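Local coordinates for uncharacterized protein (Bacteroides ovatus, PDB 4DQA) that is of unknown function but probably binds carbohydrate, joining a BT_3987-like N-terminal domain to a concanavalin A-like lectin/glucanase domain, at residues F264-I269 / L314-D319; T179-E184 / V286-V291; M187-G192 / Y224-T229; G320-E325 / K330-R335. All coordinates share one frame; numbering follows the deposited sequence.

In the fold
How the two layers of a beta sandwich are held together can be followed through three contacts in the core of the lectin-like domain, while a fourth closes the end of a hairpin at its surface. Interactions 1, 2 and 3 lie close together, the centre of 2 about 8 Å from those of 1 and 3, which are about 12 Å apart. Backbone bonds tie them together: Y316 N to V286 O (2.8 Å) and Y265 O to G182 N (2.9 Å) join 1 with 2, and M181 O to L189 N (2.9 Å) joins 2 with 3. Interaction 4 has its centre about 11 Å from that of interaction 1 and 22 Å from that of interaction 3; A332 N meets Y315 O there.

Interaction 1 (F264-I269 / L314-D319); sequences FYIGRI and LYYKLD
I266 and L314 reach toward each other from facing strands and meet at their tips, I266 CD1 lying 3.9 Å from L314 CD2. The isoleucine can span the gap because its long branch is extended: CG1 stands anti to the carbonyl carbon and chi2 is 162°, which carries CD1 straight out from strand 264-266. L314 answers with CG anti to its own backbone N, which points it at the facing strand, and a chi2 of 72° sets CD2 against the isoleucine methyl; this leucine is modelled in two conformers, and the details hold for one of them. The same I266 methyl also comes at the Y316 ring obliquely, with CD1 4.0 Å from Y316 CD2 and nearly as close to CE2. One terminal methyl is thus shared between a leucine and a tyrosine, and Y316 sends its hydroxyl past the contact to bond with the carbonyl of I329. F264 makes a looser contact, its CE1 4.5 Å from L314 CD2, while its ring makes edge-to-face stacks with F154 and Y165. Every touching residue is buried, and the union is purely apolar. The strand axes run 11.6 Å apart with their directions only 17° from parallel, and the strands belong to different antiparallel sheets: this is the face-to-face packing of a beta sandwich, as in the concanavalin A-like lectin fold.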
# COMPACT_ATOMS: atom_id res chain seq x y z
N PHE A 264 13.25 -14.66 -17.07
CA PHE A 264 12.09 -14.31 -16.29
C PHE A 264 11.04 -13.67 -17.19
O PHE A 264 11.33 -12.75 -17.97
CB PHE A 264 12.51 -13.35 -15.18
CG PHE A 264 11.50 -13.15 -14.09
CD1 PHE A 264 10.45 -12.25 -14.24
CD2 PHE A 264 11.63 -13.81 -12.87
CE1 PHE A 264 9.52 -12.04 -13.24
CE2 PHE A 264 10.69 -13.59 -11.86
CZ PHE A 264 9.65 -12.69 -12.03
N TYR A 265 9.80 -14.11 -17.03
CA TYR A 265 8.66 -13.54 -17.76
C TYR A 265 7.51 -13.25 -16.83
O TYR A 265 7.31 -13.95 -15.83
CB TYR A 265 8.15 -14.50 -18.84
CG TYR A 265 8.92 -14.43 -20.13
CD1 TYR A 265 8.66 -13.40 -21.04
CD2 TYR A 265 9.94 -15.32 -20.43
CE1 TYR A 265 9.36 -13.32 -22.23
CE2 TYR A 265 10.67 -15.22 -21.63
CZ TYR A 265 10.36 -14.19 -22.51
OH TYR A 265 11.11 -14.14 -23.70
N ILE A 266 6.74 -12.23 -17.20
CA ILE A 266 5.44 -11.97 -16.59
C ILE A 266 4.38 -12.17 -17.67
O ILE A 266 4.51 -11.68 -18.80
CB ILE A 266 5.34 -10.51 -16.05
CG1 ILE A 266 6.38 -10.33 -14.95
CG2 ILE A 266 3.94 -10.21 -15.55
CD1 ILE A 266 6.70 -8.87 -14.64
N GLY A 267 3.34 -12.95 -17.37
CA GLY A 267 2.15 -13.01 -18.21
C GLY A 267 2.14 -14.00 -19.35
O GLY A 267 1.05 -14.36 -19.80
N ARG A 268 3.30 -14.40 -19.86
CA ARG A 268 3.38 -15.24 -21.06
C ARG A 268 4.85 -15.59 -21.25
O ARG A 268 5.70 -14.71 -21.10
CB ARG A 268 2.86 -14.47 -22.29
CG ARG A 268 3.11 -15.12 -23.63
CD ARG A 268 2.67 -14.21 -24.76
NE ARG A 268 3.03 -14.73 -26.07
CZ ARG A 268 2.97 -14.04 -27.21
NH1 ARG A 268 2.58 -12.77 -27.21
NH2 ARG A 268 3.31 -14.64 -28.35
N ILE A 269 5.16 -16.87 -21.48
CA ILE A 269 6.53 -17.33 -21.64
C ILE A 269 6.80 -17.24 -23.13
O ILE A 269 6.68 -18.22 -23.89
CB ILE A 269 6.76 -18.75 -21.11
CG1 ILE A 269 6.13 -18.91 -19.73
CG2 ILE A 269 8.25 -19.00 -21.03
CD1 ILE A 269 6.00 -20.38 -19.30
N LEU A 314 12.02 -5.54 -8.53
CA LEU A 314 11.18 -5.26 -9.68
C LEU A 314 9.83 -4.80 -9.17
O LEU A 314 9.30 -5.38 -8.23
CB LEU A 314 10.98 -6.53 -10.50
CG LEU A 314 10.11 -6.35 -11.74
CD1 LEU A 314 10.90 -5.54 -12.76
CD2 LEU A 314 9.63 -7.67 -12.31
N TYR A 315 9.27 -3.77 -9.79
CA TYR A 315 7.95 -3.26 -9.40
C TYR A 315 7.23 -2.69 -10.59
O TYR A 315 7.63 -1.67 -11.13
CB TYR A 315 8.15 -2.17 -8.35
CG TYR A 315 6.91 -1.65 -7.64
CD1 TYR A 315 5.67 -2.29 -7.71
CD2 TYR A 315 7.01 -0.50 -6.88
CE1 TYR A 315 4.56 -1.78 -7.02
CE2 TYR A 315 5.92 0.02 -6.21
CZ TYR A 315 4.71 -0.65 -6.25
OH TYR A 315 3.66 -0.09 -5.56
N TYR A 316 6.12 -3.33 -10.98
CA TYR A 316 5.23 -2.76 -11.96
C TYR A 316 3.88 -2.51 -11.32
O TYR A 316 3.14 -3.46 -11.00
CB TYR A 316 5.05 -3.70 -13.15
CG TYR A 316 6.25 -3.78 -14.08
CD1 TYR A 316 6.62 -2.67 -14.84
CD2 TYR A 316 7.02 -4.93 -14.17
CE1 TYR A 316 7.72 -2.73 -15.68
CE2 TYR A 316 8.11 -5.00 -15.01
CZ TYR A 316 8.47 -3.89 -15.76
OH TYR A 316 9.56 -3.93 -16.61
N LYS A 317 3.52 -1.24 -11.16
CA LYS A 317 2.19 -0.90 -10.65
C LYS A 317 1.11 -1.26 -11.66
O LYS A 317 0.04 -1.73 -11.30
CB LYS A 317 2.11 0.59 -10.29
CG LYS A 317 3.09 0.95 -9.19
CD LYS A 317 2.97 2.41 -8.69
CE LYS A 317 1.66 2.67 -7.94
NZ LYS A 317 1.55 1.85 -6.68
N LEU A 318 1.40 -1.00 -12.93
CA LEU A 318 0.45 -1.16 -14.05
C LEU A 318 -0.82 -0.31 -13.88
O LEU A 318 -1.92 -0.76 -14.15
CB LEU A 318 0.14 -2.64 -14.34
CG LEU A 318 1.37 -3.51 -14.51
CD1 LEU A 318 0.95 -4.96 -14.75
CD2 LEU A 318 2.28 -3.03 -15.63
N ASP A 319 -0.61 0.92 -13.42
CA ASP A 319 -1.68 1.88 -13.26
C ASP A 319 -1.56 3.05 -14.21
O ASP A 319 -2.30 4.03 -14.08
CB ASP A 319 -1.74 2.38 -11.82
CG ASP A 319 -0.51 3.21 -11.43
OD1 ASP A 319 0.48 3.19 -12.18
OD2 ASP A 319 -0.55 3.84 -10.34

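Interaction 2 (T179-E184 / V286-V291); sequences TIMGTE and VRVWSV
The apolar part of this contact is carried by one methyl group: CE of selenomethionine M181 rests against both V288 and V286. It lies 3.6 Å from V288 CG2, the two side chains passing alongside one another, headed opposite ways, and 4.0 Å from V286 CG1. M181 is modelled in two conformers, so these details describe one of them. In it, CG takes the crowded position between backbone N and carbonyl carbon (chi1 48°), and a bend at chi3 of -62° turns the methyl onto the strand opposite. The two valines share a rotamer, yet they offer different branches: V286 gives the methyl anti to its backbone N, V288 the one anti to its carbonyl carbon.

M181 belongs to a classic beta bulge, in which I180 and M181 both face L189 of strand 187-190. The bulge stands where the chain turns a corner, across the sandwich core from strand 282-289.

Against the main chain, M181 CE also packs on the R287 carbonyl oxygen O at 3.3 Å, a van der Waals contact in the conformer described. R287 takes part through this backbone atom, because its side chain departs from the other face of the strand, where the guanidinium group forms salt bridges with E285 and E166. On the first segment, G182 pairs by its backbone with Y265, setting the loop beside strand 264-266.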
# COMPACT_ATOMS: atom_id res chain seq x y z
N THR A 179 0.36 -18.53 -16.88
CA THR A 179 1.57 -17.97 -16.29
C THR A 179 1.28 -16.69 -15.51
O THR A 179 0.68 -15.76 -16.06
CB THR A 179 2.56 -17.58 -17.41
OG1 THR A 179 2.89 -18.74 -18.14
CG2 THR A 179 3.84 -16.98 -16.85
N ILE A 180 1.72 -16.62 -14.26
CA ILE A 180 1.74 -15.33 -13.56
C ILE A 180 3.11 -14.71 -13.77
O ILE A 180 3.23 -13.75 -14.52
CB ILE A 180 1.36 -15.45 -12.11
CG1 ILE A 180 -0.07 -15.96 -12.00
CG2 ILE A 180 1.42 -14.04 -11.44
CD1 ILE A 180 -0.45 -16.36 -10.58
N MSE A 181 4.14 -15.25 -13.15
CA MSE A 181 5.48 -14.68 -13.26
C MSE A 181 6.55 -15.70 -12.90
O MSE A 181 6.32 -16.55 -12.03
CB MSE A 181 5.57 -13.47 -12.31
CG MSE A 181 5.06 -13.76 -10.89
SE MSE A 181 4.61 -12.22 -9.76
CE MSE A 181 6.39 -11.42 -9.70
N GLY A 182 7.74 -15.58 -13.50
CA GLY A 182 8.88 -16.36 -13.07
C GLY A 182 9.69 -16.90 -14.22
O GLY A 182 9.52 -16.45 -15.38
N THR A 183 10.52 -17.88 -13.90
CA THR A 183 11.47 -18.46 -14.82
C THR A 183 11.11 -19.91 -15.04
O THR A 183 11.32 -20.76 -14.18
CB THR A 183 12.88 -18.29 -14.27
OG1 THR A 183 13.09 -16.89 -14.01
CG2 THR A 183 13.94 -18.81 -15.25
N GLU A 184 10.52 -20.20 -16.20
CA GLU A 184 10.07 -21.54 -16.50
C GLU A 184 11.18 -22.57 -16.39
O GLU A 184 12.31 -22.36 -16.86
CB GLU A 184 9.42 -21.58 -17.90
CG GLU A 184 9.09 -22.99 -18.44
CD GLU A 184 8.10 -23.78 -17.61
OE1 GLU A 184 7.46 -23.19 -16.72
OE2 GLU A 184 7.99 -25.00 -17.86
N VAL A 286 2.66 -5.70 -9.29
CA VAL A 286 3.52 -6.86 -9.52
C VAL A 286 4.92 -6.58 -9.00
O VAL A 286 5.53 -5.58 -9.37
CB VAL A 286 3.60 -7.15 -11.02
CG1 VAL A 286 4.56 -8.29 -11.32
CG2 VAL A 286 2.22 -7.44 -11.60
N ARG A 287 5.42 -7.44 -8.11
CA ARG A 287 6.72 -7.20 -7.47
C ARG A 287 7.55 -8.44 -7.35
O ARG A 287 7.03 -9.53 -7.13
CB ARG A 287 6.54 -6.62 -6.07
CG ARG A 287 5.54 -5.47 -6.00
CD ARG A 287 5.37 -5.00 -4.56
NE ARG A 287 4.21 -4.11 -4.46
CZ ARG A 287 3.36 -4.08 -3.45
NH1 ARG A 287 3.54 -4.87 -2.39
NH2 ARG A 287 2.34 -3.24 -3.47
N VAL A 288 8.86 -8.25 -7.40
CA VAL A 288 9.81 -9.30 -7.02
C VAL A 288 10.73 -8.70 -5.97
O VAL A 288 11.23 -7.58 -6.16
CB VAL A 288 10.66 -9.77 -8.18
CG1 VAL A 288 11.68 -10.82 -7.70
CG2 VAL A 288 9.81 -10.38 -9.28
N TRP A 289 10.94 -9.42 -4.88
CA TRP A 289 11.83 -8.98 -3.82
C TRP A 289 12.95 -9.98 -3.66
O TRP A 289 12.75 -11.18 -3.84
CB TRP A 289 11.10 -8.91 -2.47
CG TRP A 289 9.91 -8.03 -2.39
CD1 TRP A 289 8.65 -8.31 -2.84
CD2 TRP A 289 9.84 -6.74 -1.76
NE1 TRP A 289 7.81 -7.26 -2.55
CE2 TRP A 289 8.52 -6.29 -1.87
CE3 TRP A 289 10.78 -5.91 -1.12
CZ2 TRP A 289 8.10 -5.06 -1.38
CZ3 TRP A 289 10.36 -4.68 -0.63
CH2 TRP A 289 9.03 -4.27 -0.76
N SER A 290 14.11 -9.49 -3.23
CA SER A 290 15.24 -10.35 -2.89
C SER A 290 15.29 -10.72 -1.39
O SER A 290 16.36 -11.03 -0.84
CB SER A 290 16.53 -9.66 -3.30
OG SER A 290 16.65 -8.41 -2.65
N VAL A 291 14.13 -10.67 -0.74
CA VAL A 291 13.94 -11.16 0.62
C VAL A 291 12.62 -11.91 0.68
O VAL A 291 11.78 -11.76 -0.23
CB VAL A 291 13.87 -10.00 1.63
CG1 VAL A 291 15.18 -9.23 1.61
CG2 VAL A 291 12.68 -9.07 1.35

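Interaction 3 (M187-G192 / Y224-T229); sequences MILRIG and YHVALT
Flat groups play no part where M187 and L189 meet V226 and L228: there is no ring face or edge across this contact, and the aromatic side chains that touch M187, those of F163, W251 and F256, come from other parts of the chain. What remains is aliphatic packing at easy distances. L189 divides its two methyls between two partners. CD2 approaches V226 CG2 at 4.4 Å, while CD1 lies 4.4 Å from CB of L228, low on that side chain rather than at its end. The two leucines hold nearly the same conformation, CG anti to the backbone N in each (chi1 -179° in L189, 165° in L228). L228 meets L189 with CB, while its chi1 and chi2 carry CD2 toward M187, whose selenium SE is 4.4 Å from L228 CD2. M187, a selenomethionine, begins with CG anti to its backbone N but turns at chi2, which sets the selenium beside the leucine. I188 and A227, the alternate residues, direct their side chains away from the interface, as expected of two strands that present one face each.

The strands run antiparallel at 158°, with axes 8.9 Å apart, and lie in different sheets. Strand 187-190 is bonded along one edge to strand 203-208 and by L189 to the bulge at I180 and M181. Strand 223-231 sits between 163-171 and 236-241 in the opposing layer. From strand 163-171, Y165 bonds through its hydroxyl to the carbonyl of M187, and V206 of strand 203-208 touches both M187 and L228.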
# COMPACT_ATOMS: atom_id res chain seq x y z
N MSE A 187 11.85 -21.47 -11.47
CA MSE A 187 11.01 -20.96 -10.39
C MSE A 187 9.90 -20.10 -10.98
O MSE A 187 10.10 -18.92 -11.27
CB MSE A 187 11.82 -20.14 -9.38
CG MSE A 187 11.05 -19.74 -8.14
SE MSE A 187 10.65 -21.25 -7.01
CE MSE A 187 12.47 -21.77 -6.61
N ILE A 188 8.73 -20.69 -11.17
CA ILE A 188 7.63 -19.97 -11.79
C ILE A 188 6.34 -20.14 -10.97
O ILE A 188 6.07 -21.21 -10.42
CB ILE A 188 7.47 -20.40 -13.27
CG1 ILE A 188 6.60 -19.42 -14.06
CG2 ILE A 188 6.91 -21.80 -13.36
CD1 ILE A 188 6.65 -19.60 -15.57
N LEU A 189 5.61 -19.04 -10.83
CA LEU A 189 4.29 -19.04 -10.21
C LEU A 189 3.25 -18.99 -11.31
O LEU A 189 3.28 -18.12 -12.21
CB LEU A 189 4.16 -17.84 -9.28
CG LEU A 189 2.83 -17.70 -8.53
CD1 LEU A 189 2.70 -18.83 -7.53
CD2 LEU A 189 2.77 -16.34 -7.83
N ARG A 190 2.36 -19.98 -11.28
CA ARG A 190 1.33 -20.11 -12.31
C ARG A 190 0.03 -20.56 -11.67
O ARG A 190 -0.04 -20.86 -10.48
CB ARG A 190 1.78 -21.13 -13.36
CG ARG A 190 1.93 -22.54 -12.84
CD ARG A 190 2.64 -23.44 -13.86
NE ARG A 190 2.73 -24.83 -13.42
CZ ARG A 190 3.55 -25.73 -13.97
NH1 ARG A 190 4.35 -25.38 -14.97
NH2 ARG A 190 3.57 -26.95 -13.49
N ILE A 191 -1.02 -20.58 -12.49
CA ILE A 191 -2.29 -21.17 -12.07
C ILE A 191 -2.56 -22.29 -13.05
O ILE A 191 -2.70 -22.06 -14.26
CB ILE A 191 -3.47 -20.18 -12.10
CG1 ILE A 191 -3.07 -18.85 -11.44
CG2 ILE A 191 -4.64 -20.81 -11.38
CD1 ILE A 191 -4.10 -17.75 -11.62
N GLY A 192 -2.58 -23.51 -12.53
CA GLY A 192 -2.88 -24.68 -13.32
C GLY A 192 -1.73 -25.36 -14.02
O GLY A 192 -0.76 -24.72 -14.44
N TYR A 224 -7.54 -10.98 -6.40
CA TYR A 224 -6.81 -11.67 -5.35
C TYR A 224 -5.42 -11.09 -5.23
O TYR A 224 -4.79 -10.78 -6.24
CB TYR A 224 -6.64 -13.14 -5.69
CG TYR A 224 -7.88 -13.99 -5.72
CD1 TYR A 224 -8.38 -14.55 -4.58
CD2 TYR A 224 -8.53 -14.25 -6.92
CE1 TYR A 224 -9.50 -15.35 -4.61
CE2 TYR A 224 -9.64 -15.04 -6.98
CZ TYR A 224 -10.13 -15.60 -5.83
OH TYR A 224 -11.24 -16.42 -5.91
N HIS A 225 -4.92 -11.00 -4.01
CA HIS A 225 -3.49 -10.80 -3.84
C HIS A 225 -2.83 -12.16 -3.71
O HIS A 225 -3.28 -12.99 -2.90
CB HIS A 225 -3.19 -9.96 -2.60
CG HIS A 225 -1.75 -9.59 -2.49
ND1 HIS A 225 -0.87 -10.24 -1.65
CD2 HIS A 225 -1.03 -8.64 -3.14
CE1 HIS A 225 0.33 -9.71 -1.79
NE2 HIS A 225 0.26 -8.74 -2.69
N VAL A 226 -1.80 -12.40 -4.51
CA VAL A 226 -1.11 -13.68 -4.49
C VAL A 226 0.37 -13.45 -4.25
O VAL A 226 0.95 -12.48 -4.72
CB VAL A 226 -1.33 -14.51 -5.76
CG1 VAL A 226 -2.84 -14.77 -5.99
CG2 VAL A 226 -0.71 -13.86 -6.98
N ALA A 227 0.99 -14.34 -3.47
CA ALA A 227 2.43 -14.23 -3.19
C ALA A 227 3.07 -15.60 -3.02
O ALA A 227 2.45 -16.55 -2.52
CB ALA A 227 2.69 -13.37 -1.95
N LEU A 228 4.32 -15.69 -3.44
CA LEU A 228 5.16 -16.85 -3.19
C LEU A 228 6.40 -16.33 -2.46
O LEU A 228 7.02 -15.38 -2.94
CB LEU A 228 5.59 -17.45 -4.52
CG LEU A 228 6.75 -18.45 -4.47
CD1 LEU A 228 6.36 -19.73 -3.75
CD2 LEU A 228 7.23 -18.74 -5.87
N THR A 229 6.75 -16.95 -1.34
CA THR A 229 7.95 -16.58 -0.60
C THR A 229 8.83 -17.80 -0.41
O THR A 229 8.33 -18.93 -0.34
CB THR A 229 7.66 -15.96 0.78
OG1 THR A 229 7.06 -16.93 1.65
CG2 THR A 229 6.75 -14.73 0.66

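Interaction 4 (G320-E325 / K330-R335); sequences GSETQE and KDATGR
The side chains of T323 and K330 run alongside each other in one direction, the threonine CG2 4.0 Å from K330 CD. The threonine turns this methyl toward the lysine with CG2 anti to its own backbone N, and the lysine, modelled in two conformers, keeps beside it before its chain bends at the last two torsions and carries NZ to N337. Beneath them the backbones are joined by a nearly straight bond, K330 N to T323 O at 2.9 Å with a 174° angle at the hydrogen. The return bond of the pair is replaced by a water, which accepts from T323 N and donates to K330 O; T323 N and K330 O themselves stand 4.2 Å apart.

E322 takes a different course, resting its CG against the K330 carbonyl oxygen, with E322 CG 3.2 Å from K330 O. A bend at chi2 (96°, away from the staggered positions) then turns the carboxylate to the backbone of K317 and L318, OE2 taking K317 N and OE1 taking L318 N. OE2 also brushes the methyl of A332.

Beyond, D331 to G334 form a type I beta turn. T333 OG1 donates to the syn lone pair of D331 OD2 at 2.7 Å and accepts from R335 N, completing an ST turn. D331 OD2 additionally takes the N-H of Y315, which ties this loop to strand 312-316. The whole is the open end of a beta hairpin, strands 324-325 and 328-330, where the ladder parts around an inserted water.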
# COMPACT_ATOMS: atom_id res chain seq x y z
N GLY A 320 -0.65 2.94 -15.17
CA GLY A 320 -0.40 4.02 -16.12
C GLY A 320 0.80 4.85 -15.77
O GLY A 320 1.24 5.68 -16.58
N SER A 321 1.34 4.70 -14.57
CA SER A 321 2.48 5.53 -14.17
C SER A 321 3.82 5.04 -14.71
O SER A 321 4.80 5.79 -14.64
CB SER A 321 2.54 5.65 -12.65
OG SER A 321 2.79 4.42 -11.99
N GLU A 322 3.90 3.83 -15.27
CA GLU A 322 5.14 3.39 -15.91
C GLU A 322 5.24 3.89 -17.33
O GLU A 322 4.28 3.93 -18.08
CB GLU A 322 5.31 1.88 -15.90
CG GLU A 322 5.72 1.30 -14.55
CD GLU A 322 4.59 0.79 -13.68
OE1 GLU A 322 3.56 0.33 -14.20
OE2 GLU A 322 4.79 0.86 -12.45
N THR A 323 6.46 4.24 -17.68
CA THR A 323 6.79 4.60 -19.03
C THR A 323 6.88 3.39 -19.92
O THR A 323 7.67 2.47 -19.66
CB THR A 323 8.15 5.31 -19.04
OG1 THR A 323 8.01 6.57 -18.37
CG2 THR A 323 8.65 5.53 -20.45
N GLN A 324 6.09 3.38 -20.99
CA GLN A 324 6.20 2.44 -22.09
C GLN A 324 6.58 3.18 -23.34
O GLN A 324 5.90 4.13 -23.74
CB GLN A 324 4.87 1.71 -22.32
CG GLN A 324 4.50 0.82 -21.15
CD GLN A 324 3.31 -0.09 -21.45
OE1 GLN A 324 3.39 -0.97 -22.32
NE2 GLN A 324 2.24 0.08 -20.67
N GLU A 325 7.69 2.76 -23.97
CA GLU A 325 8.10 3.30 -25.25
C GLU A 325 9.08 2.35 -25.89
O GLU A 325 9.84 1.68 -25.20
CB GLU A 325 8.74 4.66 -25.11
CG GLU A 325 9.14 5.28 -26.48
CD GLU A 325 7.94 5.47 -27.42
OE1 GLU A 325 7.59 4.53 -28.21
OE2 GLU A 325 7.34 6.58 -27.35
N LYS A 330 9.35 0.39 -18.46
CA LYS A 330 10.32 0.68 -17.40
C LYS A 330 9.65 0.54 -16.05
O LYS A 330 8.61 1.14 -15.81
CB LYS A 330 10.85 2.10 -17.57
CG LYS A 330 11.38 2.35 -18.96
CD LYS A 330 11.93 3.77 -19.12
CE LYS A 330 13.07 4.05 -18.16
NZ LYS A 330 14.33 3.38 -18.57
N ASP A 331 10.24 -0.26 -15.18
CA ASP A 331 9.61 -0.49 -13.89
C ASP A 331 9.77 0.72 -12.97
O ASP A 331 10.52 1.69 -13.26
CB ASP A 331 10.13 -1.77 -13.25
CG ASP A 331 11.28 -1.53 -12.32
OD1 ASP A 331 12.26 -0.86 -12.75
OD2 ASP A 331 11.22 -2.01 -11.16
N ALA A 332 9.04 0.66 -11.86
CA ALA A 332 8.95 1.76 -10.89
C ALA A 332 10.20 1.97 -10.07
O ALA A 332 10.46 3.09 -9.65
CB ALA A 332 7.77 1.53 -9.99
N THR A 333 11.01 0.92 -9.88
CA THR A 333 12.28 1.09 -9.16
C THR A 333 13.31 1.84 -9.98
O THR A 333 14.31 2.32 -9.45
CB THR A 333 12.93 -0.23 -8.73
OG1 THR A 333 13.38 -0.96 -9.88
CG2 THR A 333 11.97 -1.09 -7.87
N GLY A 334 13.10 1.91 -11.29
CA GLY A 334 14.14 2.45 -12.16
C GLY A 334 15.24 1.45 -12.47
O GLY A 334 16.24 1.82 -13.11
N ARG A 335 15.10 0.21 -12.02
CA ARG A 335 16.19 -0.77 -12.18
C ARG A 335 16.02 -1.66 -13.40
O ARG A 335 17.03 -2.18 -13.92
CB ARG A 335 16.31 -1.66 -10.94
CG ARG A 335 16.69 -0.89 -9.71
CD ARG A 335 16.57 -1.73 -8.45
NE ARG A 335 17.49 -2.87 -8.42
CZ ARG A 335 18.77 -2.81 -8.06
NH1 ARG A 335 19.31 -1.65 -7.73
NH2 ARG A 335 19.52 -3.91 -8.04
O HOH W 1 8.39 3.88 -15.50